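Long-range contact in DNA-directed RNA polymerase subunit Rpo11 (Thermoplasma acidophilum, PDB 1XPP), which probably serves as a small subunit of the archaeal RNA polymerase, which transcribes DNA into RNA, and belongs to the Rpb11 family built around a dimerisation domain: residues V25-R36 / Y53-P63. Numbering follows the deposited sequence.
Sequences VEMINYDNTLLR and YYIKHPVIDNP
M27 and P63 join the two segments through one nearly straight backbone bond, M27 N to P63 O at 2.9 Å, as the loop leaving strand 48-54 returns to enter the sheet beside strand 22-28. Proline suits this entry point: lacking an N-H it still offers its carbonyl, and its ring meets L35. There L35 CD1 presses on P63 CB at 3.4 Å, tighter than usual, the two side chains crossing at about a right angle. The same methyl lies 4.0 Å from I55 CD1, making L35 the apolar link between the helix and both ends of the loop. Beta-branched I55 spreads two arms over the helix: CD1 goes to L35, while CG2, anti to the backbone N, rests 3.6 Å from N32 ND2. One turn after N32, the extended aliphatic chain of R36 crosses Y53, its CG 3.9 Å from the ring centroid in a CH-pi contact over one face. The guanidinium plane is turned 78° from the ring, and Y53 OH lies at the guanidinium edge, near its plane. On the other flank I28 CG1 packs 4.0 Å from N62 CB, and the extended E26 side chain carries OE2 to a water that donates to it and to N62 O, a bridge that suits two partly exposed polar residues. Helix 32-42 thus folds back against the loop between strands 48-54 and 64-69, while strand 22-28 lies between 64-69 and 12-19 in the antiparallel sheet; both belong to the Rpb3/Rpb11 dimerisation domain, and, consistent with this, L34 packs on L88 of a second copy of the protein.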
loop_
_atom_site.group_PDB
_atom_site.type_symbol
_atom_site.label_atom_id
_atom_site.label_comp_id
_atom_site.label_asym_id
_atom_site.label_seq_id
_atom_site.Cartn_x
_atom_site.Cartn_y
_atom_site.Cartn_z
ATOM N N VAL D 25 -7.777 -1.546 15.080
ATOM C CA VAL D 25 -7.627 -1.002 13.756
ATOM C C VAL D 25 -6.515 -1.733 13.023
ATOM O O VAL D 25 -5.414 -1.912 13.561
ATOM C CB VAL D 25 -7.304 0.529 13.824
ATOM C CG1 VAL D 25 -7.248 1.124 12.442
ATOM C CG2 VAL D 25 -8.327 1.242 14.663
ATOM N N GLU D 26 -6.813 -2.173 11.802
ATOM C CA GLU D 26 -5.808 -2.738 10.913
ATOM C C GLU D 26 -5.145 -1.603 10.138
ATOM O O GLU D 26 -5.859 -0.750 9.557
ATOM C CB GLU D 26 -6.457 -3.743 9.951
ATOM C CG GLU D 26 -5.431 -4.632 9.254
ATOM C CD GLU D 26 -6.083 -5.712 8.399
ATOM O OE1 GLU D 26 -7.185 -5.462 7.865
ATOM O OE2 GLU D 26 -5.475 -6.791 8.233
ATOM N N MET D 27 -3.815 -1.582 10.155
ATOM C CA MET D 27 -2.989 -0.536 9.540
ATOM C C MET D 27 -2.117 -1.135 8.468
ATOM O O MET D 27 -1.239 -1.959 8.764
ATOM C CB MET D 27 -2.082 0.118 10.581
ATOM C CG MET D 27 -2.741 0.367 11.895
ATOM S SD MET D 27 -3.626 1.908 11.777
ATOM C CE MET D 27 -2.351 3.183 11.558
ATOM N N ILE D 28 -2.346 -0.724 7.223
ATOM C CA ILE D 28 -1.717 -1.350 6.076
ATOM C C ILE D 28 -0.742 -0.384 5.399
ATOM O O ILE D 28 -1.087 0.767 5.122
ATOM C CB ILE D 28 -2.801 -1.846 5.059
ATOM C CG1 ILE D 28 -3.784 -2.799 5.776
ATOM C CG2 ILE D 28 -2.124 -2.457 3.851
ATOM C CD1 ILE D 28 -4.870 -3.400 4.925
ATOM N N ASN D 29 0.464 -0.871 5.103
ATOM C CA ASN D 29 1.518 -0.070 4.455
ATOM C C ASN D 29 2.011 1.176 5.178
ATOM O O ASN D 29 2.397 2.165 4.546
ATOM C CB ASN D 29 1.102 0.343 3.049
ATOM C CG ASN D 29 0.757 -0.816 2.214
ATOM O OD1 ASN D 29 1.380 -1.879 2.318
ATOM N ND2 ASN D 29 -0.251 -0.645 1.369
ATOM N N TYR D 30 1.979 1.165 6.504
ATOM C CA TYR D 30 2.587 2.249 7.224
ATOM C C TYR D 30 3.993 1.852 7.574
ATOM O O TYR D 30 4.305 0.655 7.663
ATOM C CB TYR D 30 1.826 2.593 8.509
ATOM C CG TYR D 30 0.492 3.213 8.236
ATOM C CD1 TYR D 30 -0.630 2.415 8.097
ATOM C CD2 TYR D 30 0.376 4.592 8.056
ATOM C CE1 TYR D 30 -1.872 2.964 7.824
ATOM C CE2 TYR D 30 -0.877 5.171 7.795
ATOM C CZ TYR D 30 -1.984 4.329 7.667
ATOM O OH TYR D 30 -3.210 4.884 7.380
ATOM N N ASP D 31 4.827 2.861 7.771
ATOM C CA ASP D 31 6.133 2.648 8.378
ATOM C C ASP D 31 5.903 2.125 9.793
ATOM O O ASP D 31 5.057 2.663 10.499
ATOM C CB ASP D 31 6.943 3.962 8.410
ATOM C CG ASP D 31 7.970 4.024 7.297
ATOM O OD1 ASP D 31 7.572 4.301 6.159
ATOM O OD2 ASP D 31 9.178 3.777 7.557
ATOM N N ASN D 32 6.589 1.037 10.170
ATOM C CA ASN D 32 6.530 0.533 11.556
ATOM C C ASN D 32 6.804 1.609 12.614
ATOM O O ASN D 32 6.200 1.590 13.680
ATOM C CB ASN D 32 7.472 -0.673 11.784
ATOM C CG ASN D 32 7.062 -1.927 11.010
ATOM O OD1 ASN D 32 7.873 -2.847 10.837
ATOM N ND2 ASN D 32 5.823 -1.994 10.590
ATOM N N THR D 33 7.716 2.545 12.309
ATOM C CA THR D 33 7.980 3.652 13.217
ATOM C C THR D 33 6.743 4.470 13.530
ATOM O O THR D 33 6.522 4.856 14.697
ATOM C CB THR D 33 9.132 4.533 12.710
ATOM O OG1 THR D 33 10.308 3.715 12.778
ATOM C CG2 THR D 33 9.365 5.729 13.652
ATOM N N LEU D 34 5.938 4.725 12.498
ATOM C CA LEU D 34 4.657 5.433 12.719
ATOM C C LEU D 34 3.758 4.698 13.733
ATOM O O LEU D 34 3.214 5.302 14.657
ATOM C CB LEU D 34 3.900 5.668 11.389
ATOM C CG LEU D 34 2.562 6.421 11.609
ATOM C CD1 LEU D 34 2.250 7.415 10.502
ATOM C CD2 LEU D 34 1.459 5.430 11.727
ATOM N N LEU D 35 3.634 3.384 13.588
ATOM C CA LEU D 35 2.745 2.662 14.481
ATOM C C LEU D 35 3.223 2.734 15.924
ATOM O O LEU D 35 2.423 2.915 16.838
ATOM C CB LEU D 35 2.571 1.201 14.021
ATOM C CG LEU D 35 2.201 1.025 12.518
ATOM C CD1 LEU D 35 2.104 -0.451 12.148
ATOM C CD2 LEU D 35 0.928 1.695 12.188
ATOM N N ARG D 36 4.529 2.547 16.130
ATOM C CA ARG D 36 5.066 2.527 17.496
ATOM C C ARG D 36 4.977 3.899 18.117
ATOM O O ARG D 36 4.622 4.023 19.278
ATOM C CB ARG D 36 6.508 2.021 17.481
ATOM C CG ARG D 36 6.627 0.650 16.874
ATOM C CD ARG D 36 7.969 0.035 17.214
ATOM N NE ARG D 36 8.286 -1.056 16.294
ATOM C CZ ARG D 36 9.012 -0.912 15.184
ATOM N NH1 ARG D 36 9.506 0.278 14.851
ATOM N NH2 ARG D 36 9.236 -1.961 14.407
ATOM N N TYR D 53 0.546 -2.185 19.876
ATOM C CA TYR D 53 0.681 -2.497 18.461
ATOM C C TYR D 53 1.044 -3.949 18.310
ATOM O O TYR D 53 1.712 -4.533 19.191
ATOM C CB TYR D 53 1.743 -1.632 17.778
ATOM C CG TYR D 53 3.126 -1.706 18.385
ATOM C CD1 TYR D 53 4.021 -2.736 18.021
ATOM C CD2 TYR D 53 3.546 -0.750 19.297
ATOM C CE1 TYR D 53 5.296 -2.797 18.584
ATOM C CE2 TYR D 53 4.816 -0.792 19.841
ATOM C CZ TYR D 53 5.682 -1.817 19.488
ATOM O OH TYR D 53 6.942 -1.837 20.061
ATOM N N TYR D 54 0.652 -4.490 17.167
ATOM C CA TYR D 54 0.982 -5.867 16.791
ATOM C C TYR D 54 1.556 -5.800 15.403
ATOM O O TYR D 54 0.859 -5.504 14.423
ATOM C CB TYR D 54 -0.229 -6.773 16.829
ATOM C CG TYR D 54 -0.955 -6.715 18.152
ATOM C CD1 TYR D 54 -1.984 -5.781 18.380
ATOM C CD2 TYR D 54 -0.586 -7.562 19.194
ATOM C CE1 TYR D 54 -2.666 -5.747 19.612
ATOM C CE2 TYR D 54 -1.243 -7.521 20.404
ATOM C CZ TYR D 54 -2.270 -6.624 20.609
ATOM O OH TYR D 54 -2.877 -6.650 21.841
ATOM N N ILE D 55 2.857 -6.049 15.311
ATOM C CA ILE D 55 3.497 -5.953 14.023
ATOM C C ILE D 55 4.120 -7.287 13.684
ATOM O O ILE D 55 3.713 -7.932 12.708
ATOM C CB ILE D 55 4.523 -4.821 13.997
ATOM C CG1 ILE D 55 3.812 -3.484 14.154
ATOM C CG2 ILE D 55 5.319 -4.847 12.688
ATOM C CD1 ILE D 55 4.727 -2.310 14.501
ATOM N N LYS D 56 5.119 -7.693 14.462
ATOM C CA LYS D 56 5.664 -9.035 14.210
ATOM C C LYS D 56 5.109 -10.153 15.076
ATOM O O LYS D 56 5.281 -11.339 14.756
ATOM C CB LYS D 56 7.178 -9.060 14.171
ATOM C CG LYS D 56 7.881 -8.204 15.157
ATOM C CD LYS D 56 9.036 -7.526 14.431
ATOM C CE LYS D 56 8.520 -6.421 13.507
ATOM N NZ LYS D 56 9.426 -6.142 12.350
ATOM N N HIS D 57 4.410 -9.804 16.146
ATOM C CA HIS D 57 3.766 -10.823 16.960
ATOM C C HIS D 57 2.340 -10.389 17.249
ATOM O O HIS D 57 2.119 -9.207 17.521
ATOM C CB HIS D 57 4.526 -11.008 18.284
ATOM C CG HIS D 57 5.999 -11.141 18.104
ATOM N ND1 HIS D 57 6.570 -12.215 17.459
ATOM C CD2 HIS D 57 7.019 -10.310 18.435
ATOM C CE1 HIS D 57 7.883 -12.046 17.408
ATOM N NE2 HIS D 57 8.178 -10.900 17.995
ATOM N N PRO D 58 1.355 -11.305 17.143
ATOM C CA PRO D 58 1.448 -12.716 16.712
ATOM C C PRO D 58 1.507 -12.712 15.192
ATOM O O PRO D 58 1.839 -11.666 14.584
ATOM C CB PRO D 58 0.132 -13.296 17.206
ATOM C CG PRO D 58 -0.847 -12.139 17.022
ATOM C CD PRO D 58 -0.043 -10.925 17.443
ATOM N N VAL D 59 1.236 -13.857 14.573
ATOM C CA VAL D 59 1.245 -13.944 13.120
ATOM C C VAL D 59 -0.038 -13.384 12.543
ATOM O O VAL D 59 -1.133 -13.945 12.715
ATOM C CB VAL D 59 1.500 -15.382 12.628
ATOM C CG1 VAL D 59 1.551 -15.387 11.092
ATOM C CG2 VAL D 59 2.807 -15.852 13.206
ATOM N N ILE D 60 0.112 -12.231 11.877
ATOM C CA ILE D 60 -1.024 -11.542 11.265
ATOM C C ILE D 60 -0.612 -11.028 9.890
ATOM O O ILE D 60 0.557 -10.774 9.660
ATOM C CB ILE D 60 -1.573 -10.349 12.146
ATOM C CG1 ILE D 60 -0.419 -9.447 12.616
ATOM C CG2 ILE D 60 -2.394 -10.887 13.314
ATOM C CD1 ILE D 60 -0.832 -8.271 13.529
ATOM N N ASP D 61 -1.599 -10.850 9.018
ATOM C CA ASP D 61 -1.358 -10.407 7.638
ATOM C C ASP D 61 -0.800 -8.972 7.596
ATOM O O ASP D 61 0.142 -8.683 6.850
ATOM C CB ASP D 61 -2.663 -10.483 6.831
ATOM C CG ASP D 61 -3.212 -11.918 6.666
ATOM O OD1 ASP D 61 -2.559 -12.895 7.104
ATOM O OD2 ASP D 61 -4.304 -12.059 6.077
ATOM N N ASN D 62 -1.368 -8.088 8.421
ATOM C CA ASN D 62 -0.987 -6.680 8.449
ATOM C C ASN D 62 -1.065 -6.224 9.897
ATOM O O ASN D 62 -1.869 -6.770 10.670
ATOM C CB ASN D 62 -1.947 -5.812 7.624
ATOM C CG ASN D 62 -1.779 -6.006 6.125
ATOM O OD1 ASN D 62 -0.733 -5.675 5.555
ATOM N ND2 ASN D 62 -2.793 -6.589 5.491
ATOM N N PRO D 63 -0.234 -5.232 10.269
ATOM C CA PRO D 63 -0.250 -4.699 11.635
ATOM C C PRO D 63 -1.655 -4.267 12.101
ATOM O O PRO D 63 -2.553 -3.908 11.297
ATOM C CB PRO D 63 0.731 -3.526 11.563
ATOM C CG PRO D 63 1.699 -3.936 10.479
ATOM C CD PRO D 63 0.812 -4.591 9.445
HETATM O O HOH W 1 -4.208 -7.967 10.345
#